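Beta-glucuronidase (Dictyoglomus thermophilum, PDB 6XXW) probably hydrolyses beta-D-glucuronides, as a glycoside hydrolase family 2 beta-glucuronidase. Local coordinates at residues T29-W39 against P185-I196; T419-R429 against S453-V461. All blocks are in the same frame, centred on the assembly; numbering follows the deposited sequence.

Contact 1: T29-W39 against P185-I196; sequences TREVKDLSGVW and PVVIYTTPKVYI
With CG beside the backbone N (chi1 -56°) and the chain extended from CG to NE, Arg30 runs alongside Thr191, whose CG2 lies over the centre of the guanidinium face, and reaches the carbonyl of Ile196. Arg30 NH2 donates to Ile196 O at 2.8 Å, close to the guanidinium plane, while a water links Arg30 NH1 to the same oxygen. The charge is also met by Asp274 through a salt bridge. Thr190 holds OG1 between its backbone N and carbonyl carbon (chi1 61°), where it accepts from Glu31 N at 3.0 Å; Thr190 N returns a bond to Glu31 O. Regular pairing follows: Lys33 N to Ile188 O at 2.8 Å and Ile188 N to Lys33 O at 2.9 Å, then Leu35 N to Val186 O. On the face of the sheet that carries Ile188, Leu35 CD1 packs on Ile188 CD1 at 3.9 Å, and Trp39 CZ2 meets Val186 CB, while Val32 CG2 touches Tyr189 CB on the opposite face. Ser36 N meets Asp34 OD1 from above the carboxylate plane, an Asx turn, and Ser36 OG adds a second bond of 2.6 Å on the syn lone pair while touching Pro185 CB. Lys33 NZ leaves the contact for Val32 O of the second subunit. The backbone bonds between residues 31-35 and 186-190 make this an antiparallel strand pair in the beta-sheet of the family 2 sugar-binding domain.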
loop_
_atom_site.group_PDB
_atom_site.type_symbol
_atom_site.label_atom_id
_atom_site.label_comp_id
_atom_site.label_asym_id
_atom_site.label_seq_id
_atom_site.Cartn_x
_atom_site.Cartn_y
_atom_site.Cartn_z
ATOM N N THR A 29 -49.231 20.240 -5.110
ATOM C CA THR A 29 -49.281 21.689 -5.201
ATOM C C THR A 29 -47.911 22.341 -5.344
ATOM O O THR A 29 -47.829 23.577 -5.355
ATOM C CB THR A 29 -50.005 22.253 -3.971
ATOM O OG1 THR A 29 -49.200 22.051 -2.801
ATOM C CG2 THR A 29 -51.326 21.520 -3.777
ATOM N N ARG A 30 -46.837 21.558 -5.458
ATOM C CA ARG A 30 -45.488 22.115 -5.500
ATOM C C ARG A 30 -44.635 21.364 -6.514
ATOM O O ARG A 30 -44.606 20.134 -6.505
ATOM C CB ARG A 30 -44.825 22.040 -4.122
ATOM C CG ARG A 30 -45.615 22.714 -3.005
ATOM C CD ARG A 30 -44.864 22.657 -1.701
ATOM N NE ARG A 30 -45.474 23.536 -0.707
ATOM C CZ ARG A 30 -44.798 24.142 0.258
ATOM N NH1 ARG A 30 -43.484 23.961 0.361
ATOM N NH2 ARG A 30 -45.443 24.909 1.120
ATOM N N GLU A 31 -43.936 22.110 -7.365
ATOM C CA GLU A 31 -42.950 21.571 -8.292
ATOM C C GLU A 31 -41.549 21.846 -7.771
ATOM O O GLU A 31 -41.311 22.846 -7.089
ATOM C CB GLU A 31 -43.106 22.194 -9.683
ATOM C CG GLU A 31 -44.216 21.592 -10.510
ATOM C CD GLU A 31 -44.302 22.217 -11.892
ATOM O OE1 GLU A 31 -45.320 22.889 -12.183
ATOM O OE2 GLU A 31 -43.346 22.037 -12.682
ATOM N N VAL A 32 -40.620 20.945 -8.090
ATOM C CA VAL A 32 -39.219 21.096 -7.729
ATOM C C VAL A 32 -38.385 20.851 -8.979
ATOM O O VAL A 32 -38.584 19.847 -9.670
ATOM C CB VAL A 32 -38.800 20.128 -6.601
ATOM C CG1 VAL A 32 -37.309 20.272 -6.317
ATOM C CG2 VAL A 32 -39.623 20.376 -5.338
ATOM N N LYS A 33 -37.465 21.770 -9.272
ATOM C CA LYS A 33 -36.541 21.669 -10.399
ATOM C C LYS A 33 -35.120 21.703 -9.847
ATOM O O LYS A 33 -34.713 22.700 -9.248
ATOM C CB LYS A 33 -36.759 22.822 -11.388
ATOM C CG LYS A 33 -35.838 22.808 -12.606
ATOM C CD LYS A 33 -35.937 21.477 -13.346
ATOM C CE LYS A 33 -35.267 21.539 -14.712
ATOM N NZ LYS A 33 -34.626 20.246 -15.046
ATOM N N ASP A 34 -34.374 20.624 -10.045
ATOM C CA ASP A 34 -33.018 20.519 -9.510
ATOM C C ASP A 34 -32.036 21.092 -10.527
ATOM O O ASP A 34 -31.994 20.637 -11.674
ATOM C CB ASP A 34 -32.716 19.055 -9.185
ATOM C CG ASP A 34 -31.291 18.828 -8.705
ATOM O OD1 ASP A 34 -30.645 19.782 -8.235
ATOM O OD2 ASP A 34 -30.822 17.674 -8.802
ATOM N N LEU A 35 -31.263 22.102 -10.120
ATOM C CA LEU A 35 -30.292 22.734 -11.010
ATOM C C LEU A 35 -28.904 22.114 -10.904
ATOM O O LEU A 35 -27.971 22.607 -11.546
ATOM C CB LEU A 35 -30.205 24.238 -10.731
ATOM C CG LEU A 35 -31.453 25.084 -10.991
ATOM C CD1 LEU A 35 -31.096 26.566 -10.953
ATOM C CD2 LEU A 35 -32.084 24.719 -12.320
ATOM N N SER A 36 -28.751 21.057 -10.114
ATOM C CA SER A 36 -27.489 20.335 -10.059
ATOM C C SER A 36 -27.126 19.816 -11.439
ATOM O O SER A 36 -27.991 19.581 -12.287
ATOM C CB SER A 36 -27.581 19.171 -9.074
ATOM O OG SER A 36 -28.109 19.611 -7.845
ATOM N N GLY A 37 -25.830 19.648 -11.666
ATOM C CA GLY A 37 -25.339 19.187 -12.948
ATOM C C GLY A 37 -24.051 19.903 -13.281
ATOM O O GLY A 37 -23.280 20.215 -12.370
ATOM N N VAL A 38 -23.819 20.223 -14.548
ATOM C CA VAL A 38 -22.580 20.870 -14.972
ATOM C C VAL A 38 -22.829 22.368 -15.095
ATOM O O VAL A 38 -23.691 22.796 -15.869
ATOM C CB VAL A 38 -22.076 20.292 -16.303
ATOM C CG1 VAL A 38 -20.795 20.988 -16.738
ATOM C CG2 VAL A 38 -21.861 18.797 -16.188
ATOM N N TRP A 39 -22.056 23.168 -14.363
ATOM C CA TRP A 39 -22.160 24.620 -14.422
ATOM C C TRP A 39 -20.901 25.209 -15.041
ATOM O O TRP A 39 -19.866 24.555 -15.129
ATOM C CB TRP A 39 -22.335 25.224 -13.028
ATOM C CG TRP A 39 -23.635 24.958 -12.313
ATOM C CD1 TRP A 39 -24.260 23.758 -12.138
ATOM C CD2 TRP A 39 -24.432 25.930 -11.640
ATOM N NE1 TRP A 39 -25.406 23.925 -11.392
ATOM C CE2 TRP A 39 -25.534 25.253 -11.078
ATOM C CE3 TRP A 39 -24.316 27.311 -11.450
ATOM C CZ2 TRP A 39 -26.518 25.915 -10.340
ATOM C CZ3 TRP A 39 -25.293 27.968 -10.723
ATOM C CH2 TRP A 39 -26.386 27.272 -10.187
ATOM N N PRO A 185 -27.267 20.724 -3.120
ATOM C CA PRO A 185 -27.973 21.042 -4.370
ATOM C C PRO A 185 -28.567 22.444 -4.401
ATOM O O PRO A 185 -29.035 22.972 -3.392
ATOM C CB PRO A 185 -29.069 19.971 -4.428
ATOM C CG PRO A 185 -28.440 18.788 -3.742
ATOM C CD PRO A 185 -27.679 19.406 -2.592
ATOM N N VAL A 186 -28.513 23.041 -5.583
ATOM C CA VAL A 186 -29.241 24.260 -5.903
ATOM C C VAL A 186 -30.545 23.842 -6.562
ATOM O O VAL A 186 -30.534 23.080 -7.535
ATOM C CB VAL A 186 -28.430 25.154 -6.849
ATOM C CG1 VAL A 186 -29.209 26.432 -7.157
ATOM C CG2 VAL A 186 -27.040 25.474 -6.256
ATOM N N VAL A 187 -31.677 24.310 -6.035
ATOM C CA VAL A 187 -32.958 23.935 -6.623
ATOM C C VAL A 187 -33.872 25.151 -6.680
ATOM O O VAL A 187 -33.717 26.117 -5.930
ATOM C CB VAL A 187 -33.655 22.778 -5.859
ATOM C CG1 VAL A 187 -32.684 21.606 -5.612
ATOM C CG2 VAL A 187 -34.225 23.283 -4.554
ATOM N N ILE A 188 -34.828 25.089 -7.597
ATOM C CA ILE A 188 -35.905 26.064 -7.697
ATOM C C ILE A 188 -37.211 25.324 -7.459
ATOM O O ILE A 188 -37.423 24.238 -8.003
ATOM C CB ILE A 188 -35.904 26.772 -9.062
ATOM C CG1 ILE A 188 -34.584 27.508 -9.260
ATOM C CG2 ILE A 188 -37.029 27.793 -9.130
ATOM C CD1 ILE A 188 -34.549 28.359 -10.492
ATOM N N TYR A 189 -38.070 25.881 -6.619
ATOM C CA TYR A 189 -39.322 25.206 -6.332
ATOM C C TYR A 189 -40.438 26.232 -6.269
ATOM O O TYR A 189 -40.195 27.420 -6.037
ATOM C CB TYR A 189 -39.228 24.364 -5.041
ATOM C CG TYR A 189 -39.051 25.117 -3.744
ATOM C CD1 TYR A 189 -37.781 25.476 -3.284
ATOM C CD2 TYR A 189 -40.146 25.426 -2.948
ATOM C CE1 TYR A 189 -37.613 26.146 -2.072
ATOM C CE2 TYR A 189 -39.991 26.102 -1.740
ATOM C CZ TYR A 189 -38.729 26.462 -1.310
ATOM O OH TYR A 189 -38.595 27.125 -0.116
ATOM N N THR A 190 -41.659 25.769 -6.536
ATOM C CA THR A 190 -42.848 26.606 -6.510
ATOM C C THR A 190 -43.712 26.277 -5.302
ATOM O O THR A 190 -43.710 25.148 -4.804
ATOM C CB THR A 190 -43.700 26.417 -7.773
ATOM O OG1 THR A 190 -44.131 25.046 -7.851
ATOM C CG2 THR A 190 -42.909 26.766 -9.015
ATOM N N THR A 191 -44.477 27.267 -4.857
ATOM C CA THR A 191 -45.570 27.085 -3.916
ATOM C C THR A 191 -46.720 27.972 -4.372
ATOM O O THR A 191 -46.516 28.911 -5.149
ATOM C CB THR A 191 -45.186 27.455 -2.472
ATOM O OG1 THR A 191 -45.278 28.875 -2.308
ATOM C CG2 THR A 191 -43.758 26.980 -2.097
ATOM N N PRO A 192 -47.932 27.716 -3.893
ATOM C CA PRO A 192 -48.998 28.706 -4.075
ATOM C C PRO A 192 -48.660 29.988 -3.328
ATOM O O PRO A 192 -47.796 30.021 -2.451
ATOM C CB PRO A 192 -50.234 28.023 -3.480
ATOM C CG PRO A 192 -49.868 26.586 -3.339
ATOM C CD PRO A 192 -48.398 26.528 -3.162
ATOM N N LYS A 193 -49.375 31.062 -3.678
ATOM C CA LYS A 193 -49.078 32.367 -3.093
ATOM C C LYS A 193 -49.339 32.392 -1.595
ATOM O O LYS A 193 -48.669 33.130 -0.863
ATOM C CB LYS A 193 -49.886 33.459 -3.805
ATOM C CG LYS A 193 -49.602 33.526 -5.301
ATOM C CD LYS A 193 -48.400 34.429 -5.558
ATOM C CE LYS A 193 -48.329 34.890 -7.006
ATOM N NZ LYS A 193 -48.809 36.294 -7.224
ATOM N N VAL A 194 -50.313 31.615 -1.128
ATOM C CA VAL A 194 -50.529 31.368 0.292
ATOM C C VAL A 194 -50.218 29.894 0.522
ATOM O O VAL A 194 -50.816 29.021 -0.119
ATOM C CB VAL A 194 -51.968 31.715 0.714
ATOM C CG1 VAL A 194 -52.185 31.468 2.207
ATOM C CG2 VAL A 194 -52.295 33.155 0.340
ATOM N N TYR A 195 -49.286 29.612 1.429
ATOM C CA TYR A 195 -48.619 28.318 1.427
ATOM C C TYR A 195 -48.139 27.978 2.832
ATOM O O TYR A 195 -48.065 28.839 3.708
ATOM C CB TYR A 195 -47.431 28.315 0.453
ATOM C CG TYR A 195 -46.288 29.241 0.851
ATOM C CD1 TYR A 195 -46.417 30.624 0.758
ATOM C CD2 TYR A 195 -45.077 28.730 1.306
ATOM C CE1 TYR A 195 -45.382 31.467 1.123
ATOM C CE2 TYR A 195 -44.032 29.569 1.664
ATOM C CZ TYR A 195 -44.199 30.936 1.567
ATOM O OH TYR A 195 -43.176 31.771 1.920
ATOM N N ILE A 196 -47.792 26.707 3.025
ATOM C CA ILE A 196 -47.245 26.226 4.290
ATOM C C ILE A 196 -45.787 26.673 4.358
ATOM O O ILE A 196 -44.949 26.170 3.610
ATOM C CB ILE A 196 -47.353 24.703 4.407
ATOM C CG1 ILE A 196 -48.813 24.256 4.381
ATOM C CG2 ILE A 196 -46.625 24.217 5.665
ATOM C CD1 ILE A 196 -49.024 23.011 3.530
HETATM O O HOH W 1 -42.466 25.947 2.256
HETATM O O HOH W 2 -41.766 22.810 -4.031
HETATM O O HOH W 3 -46.400 24.424 -10.041
#

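Contact 2: T419-R429 against S453-V461; sequences TYEDGAEEYFR and SETKVSKYV
Thr419 and Val457 meet where, in the TIM-barrel domain, the start of helix 422-438 packs against the loop that leads from strand 444-448 to strand 463-467. The inner side is close-packed and mostly apolar. Val457 CG1 presses on Phe428 CB at 3.6 Å, and its CG2 lies between Thr419 CG2, Ala424 and the Phe428 ring; strand 444-448 adds Ile446 to this cluster. Just before the helix, Lys456 N donates to Thr419 O at 2.9 Å in a nearly straight bond (173°). In Thr455 the hydroxyl is turned away from its own backbone N (chi1 169°), and OG1 accepts from Val457 N, an ST turn; Glu448 binds both this hydroxyl and that of Thr419, tying both segments to strand 444-448.

The outer side is polar and watery. The aliphatic chain of Lys456 lies along the carbonyls of Tyr420 and Glu421, but its NZ stays 4.1 Å from Asp422 OD2, and a water lies between NZ and Asp422 OD1, its bond to the carboxylate weak. Glu425, extended beyond CG, brings OE2 to the edge of the Tyr460 ring and forms a salt bridge with Lys459 NZ, while a second water joins its OE1 to the same amine. Arg429 crosses the ring with CG over one face, 3.7 Å from the centroid, a CH-pi contact, and Lys459 CG lies near the rim of the opposite face. A phenylalanine in place of Tyr460 would probably leave Glu425 OE2 and Arg429 NH1 without the hydroxyl that joins them. That hydroxyl donates to the anti lone pair of Glu425 OE2 at 2.5 Å and accepts from Arg429 NH1 at 3.0 Å, in the guanidinium plane.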
loop_
_atom_site.group_PDB
_atom_site.type_symbol
_atom_site.label_atom_id
_atom_site.label_comp_id
_atom_site.label_asym_id
_atom_site.label_seq_id
_atom_site.Cartn_x
_atom_site.Cartn_y
_atom_site.Cartn_z
ATOM N N THR A 419 -12.023 26.547 26.201
ATOM C CA THR A 419 -12.998 26.725 27.267
ATOM C C THR A 419 -12.355 27.000 28.622
ATOM O O THR A 419 -13.080 27.245 29.591
ATOM C CB THR A 419 -13.886 25.480 27.373
ATOM O OG1 THR A 419 -13.049 24.323 27.505
ATOM C CG2 THR A 419 -14.806 25.326 26.131
ATOM N N TYR A 420 -11.027 26.946 28.720
ATOM C CA TYR A 420 -10.336 27.325 29.947
ATOM C C TYR A 420 -10.216 28.843 30.095
ATOM O O TYR A 420 -9.923 29.331 31.191
ATOM C CB TYR A 420 -8.950 26.658 29.975
ATOM C CG TYR A 420 -8.157 26.921 28.714
ATOM C CD1 TYR A 420 -7.461 28.111 28.552
ATOM C CD2 TYR A 420 -8.138 26.001 27.666
ATOM C CE1 TYR A 420 -6.755 28.377 27.389
ATOM C CE2 TYR A 420 -7.433 26.261 26.496
ATOM C CZ TYR A 420 -6.741 27.451 26.371
ATOM O OH TYR A 420 -6.036 27.733 25.224
ATOM N N GLU A 421 -10.439 29.598 29.024
ATOM C CA GLU A 421 -10.339 31.053 29.093
ATOM C C GLU A 421 -11.544 31.665 29.809
ATOM O O GLU A 421 -12.683 31.221 29.639
ATOM C CB GLU A 421 -10.229 31.651 27.687
ATOM C CG GLU A 421 -9.051 31.151 26.868
ATOM C CD GLU A 421 -8.876 31.934 25.572
ATOM O OE1 GLU A 421 -9.610 32.916 25.363
ATOM O OE2 GLU A 421 -8.007 31.565 24.757
ATOM N N ASP A 422 -11.284 32.718 30.590
ATOM C CA ASP A 422 -12.358 33.477 31.237
ATOM C C ASP A 422 -13.418 33.928 30.238
ATOM O O ASP A 422 -14.620 33.826 30.501
ATOM C CB ASP A 422 -11.780 34.699 31.954
ATOM C CG ASP A 422 -11.122 34.346 33.276
ATOM O OD1 ASP A 422 -11.409 35.028 34.283
ATOM O OD2 ASP A 422 -10.315 33.392 33.307
ATOM N N GLY A 423 -12.982 34.468 29.096
ATOM C CA GLY A 423 -13.901 34.937 28.070
ATOM C C GLY A 423 -14.781 33.855 27.462
ATOM O O GLY A 423 -15.849 34.169 26.922
ATOM N N ALA A 424 -14.361 32.585 27.533
ATOM C CA ALA A 424 -15.180 31.510 26.982
ATOM C C ALA A 424 -16.439 31.290 27.806
ATOM O O ALA A 424 -17.448 30.814 27.276
ATOM C CB ALA A 424 -14.385 30.203 26.914
ATOM N N GLU A 425 -16.406 31.635 29.092
ATOM C CA GLU A 425 -17.556 31.347 29.939
ATOM C C GLU A 425 -18.756 32.194 29.534
ATOM O O GLU A 425 -19.853 31.665 29.308
ATOM C CB GLU A 425 -17.206 31.557 31.415
ATOM C CG GLU A 425 -18.383 31.256 32.341
ATOM C CD GLU A 425 -17.955 30.951 33.764
ATOM O OE1 GLU A 425 -16.792 31.219 34.113
ATOM O OE2 GLU A 425 -18.785 30.443 34.540
ATOM N N GLU A 426 -18.567 33.507 29.411
ATOM C CA GLU A 426 -19.688 34.370 29.041
ATOM C C GLU A 426 -20.156 34.070 27.626
ATOM O O GLU A 426 -21.366 34.060 27.348
ATOM C CB GLU A 426 -19.286 35.841 29.167
ATOM N N TYR A 427 -19.203 33.838 26.715
ATOM C CA TYR A 427 -19.550 33.475 25.342
ATOM C C TYR A 427 -20.492 32.275 25.313
ATOM O O TYR A 427 -21.579 32.333 24.720
ATOM C CB TYR A 427 -18.271 33.204 24.540
ATOM C CG TYR A 427 -18.504 32.830 23.093
ATOM C CD1 TYR A 427 -18.820 31.527 22.735
ATOM C CD2 TYR A 427 -18.395 33.774 22.085
ATOM C CE1 TYR A 427 -19.018 31.180 21.419
ATOM C CE2 TYR A 427 -18.596 33.436 20.768
ATOM C CZ TYR A 427 -18.916 32.140 20.437
ATOM O OH TYR A 427 -19.120 31.795 19.115
ATOM N N PHE A 428 -20.108 31.181 25.971
ATOM C CA PHE A 428 -20.882 29.955 25.808
ATOM C C PHE A 428 -22.134 29.936 26.679
ATOM O O PHE A 428 -23.132 29.313 26.302
ATOM C CB PHE A 428 -19.987 28.746 26.077
ATOM C CG PHE A 428 -19.180 28.336 24.872
ATOM C CD1 PHE A 428 -19.819 27.848 23.739
ATOM C CD2 PHE A 428 -17.798 28.487 24.854
ATOM C CE1 PHE A 428 -19.088 27.482 22.609
ATOM C CE2 PHE A 428 -17.057 28.133 23.728
ATOM C CZ PHE A 428 -17.712 27.627 22.604
ATOM N N ARG A 429 -22.118 30.612 27.832
ATOM C CA ARG A 429 -23.366 30.793 28.567
ATOM C C ARG A 429 -24.456 31.353 27.658
ATOM O O ARG A 429 -25.596 30.878 27.676
ATOM C CB ARG A 429 -23.147 31.717 29.767
ATOM C CG ARG A 429 -22.640 30.996 31.017
ATOM C CD ARG A 429 -22.097 31.985 32.051
ATOM N NE ARG A 429 -23.140 32.912 32.482
ATOM C CZ ARG A 429 -23.738 32.873 33.670
ATOM N NH1 ARG A 429 -23.391 31.955 34.562
ATOM N NH2 ARG A 429 -24.691 33.753 33.962
ATOM N N SER A 453 -10.760 19.970 35.134
ATOM C CA SER A 453 -10.745 21.005 36.155
ATOM C C SER A 453 -10.547 22.397 35.576
ATOM O O SER A 453 -10.681 23.378 36.318
ATOM C CB SER A 453 -9.646 20.712 37.184
ATOM O OG SER A 453 -8.365 20.767 36.585
ATOM N N GLU A 454 -10.243 22.518 34.280
ATOM C CA GLU A 454 -9.990 23.831 33.704
ATOM C C GLU A 454 -11.151 24.390 32.895
ATOM O O GLU A 454 -11.230 25.616 32.748
ATOM C CB GLU A 454 -8.737 23.798 32.823
ATOM C CG GLU A 454 -7.529 23.186 33.526
ATOM C CD GLU A 454 -6.216 23.544 32.854
ATOM O OE1 GLU A 454 -6.140 23.482 31.605
ATOM O OE2 GLU A 454 -5.250 23.870 33.574
ATOM N N THR A 455 -12.046 23.556 32.361
ATOM C CA THR A 455 -13.104 24.108 31.524
ATOM C C THR A 455 -14.072 24.930 32.371
ATOM O O THR A 455 -14.507 24.500 33.441
ATOM C CB THR A 455 -13.869 23.025 30.750
ATOM O OG1 THR A 455 -15.042 23.619 30.175
ATOM C CG2 THR A 455 -14.276 21.836 31.641
ATOM N N LYS A 456 -14.405 26.119 31.890
ATOM C CA LYS A 456 -15.391 26.959 32.543
ATOM C C LYS A 456 -16.768 26.835 31.907
ATOM O O LYS A 456 -17.650 27.642 32.210
ATOM C CB LYS A 456 -14.922 28.414 32.516
ATOM C CG LYS A 456 -13.652 28.673 33.343
ATOM C CD LYS A 456 -13.060 30.022 33.016
ATOM C CE LYS A 456 -11.841 30.309 33.882
ATOM N NZ LYS A 456 -12.213 30.325 35.325
ATOM N N VAL A 457 -16.979 25.839 31.035
ATOM C CA VAL A 457 -18.171 25.784 30.199
ATOM C C VAL A 457 -18.972 24.498 30.396
ATOM O O VAL A 457 -20.204 24.521 30.321
ATOM C CB VAL A 457 -17.803 25.979 28.712
ATOM C CG1 VAL A 457 -19.026 25.764 27.810
ATOM C CG2 VAL A 457 -17.200 27.375 28.510
ATOM N N SER A 458 -18.302 23.359 30.633
ATOM C CA SER A 458 -19.013 22.078 30.701
ATOM C C SER A 458 -20.026 22.024 31.840
ATOM O O SER A 458 -20.984 21.243 31.764
ATOM C CB SER A 458 -18.024 20.913 30.839
ATOM O OG SER A 458 -17.499 20.530 29.565
ATOM N N LYS A 459 -19.837 22.821 32.896
ATOM C CA LYS A 459 -20.814 22.830 33.984
ATOM C C LYS A 459 -22.197 23.298 33.531
ATOM O O LYS A 459 -23.177 23.057 34.248
ATOM C CB LYS A 459 -20.316 23.703 35.149
ATOM C CG LYS A 459 -19.847 25.114 34.764
ATOM C CD LYS A 459 -19.101 25.778 35.935
ATOM C CE LYS A 459 -18.746 27.242 35.649
ATOM N NZ LYS A 459 -17.826 27.835 36.689
ATOM N N TYR A 460 -22.306 23.928 32.353
ATOM C CA TYR A 460 -23.565 24.470 31.850
ATOM C C TYR A 460 -24.315 23.551 30.884
ATOM O O TYR A 460 -25.422 23.906 30.475
ATOM C CB TYR A 460 -23.324 25.819 31.159
ATOM C CG TYR A 460 -22.764 26.902 32.074
ATOM C CD1 TYR A 460 -23.550 27.479 33.067
ATOM C CD2 TYR A 460 -21.442 27.327 31.952
ATOM C CE1 TYR A 460 -23.040 28.471 33.901
ATOM C CE2 TYR A 460 -20.928 28.325 32.772
ATOM C CZ TYR A 460 -21.738 28.889 33.755
ATOM O OH TYR A 460 -21.239 29.877 34.578
ATOM N N VAL A 461 -23.765 22.390 30.502
ATOM C CA VAL A 461 -24.457 21.531 29.537
ATOM C C VAL A 461 -25.131 20.339 30.216
ATOM O O VAL A 461 -24.995 20.145 31.430
ATOM C CB VAL A 461 -23.491 21.061 28.428
ATOM C CG1 VAL A 461 -22.897 22.275 27.701
ATOM C CG2 VAL A 461 -22.391 20.196 29.005
HETATM O O HOH W 4 -10.165 27.604 34.181
HETATM O O HOH W 5 -13.335 32.733 35.555
HETATM O O HOH W 6 -15.740 30.119 36.251
#

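In the fold
From the N terminus, the chain enters contact 1 almost at once: residues 29-39 form an early strand region of the sugar-binding domain, and 185-196 return to pair with them after 145 intervening residues, rich in strands, closing a long loop within that domain's antiparallel sheet. The chain then passes through the second family 2 domain, whose strand 273-280 packs back on contact 1, before entering the TIM-barrel domain. There contact 2 closes a much shorter loop of 23 residues, joining helix 422-438 to the loop after the following barrel strand. The two contacts are in series, neither nested nor crossed, and lie on opposite sides of the chain's centre, their centres about 43 Å apart.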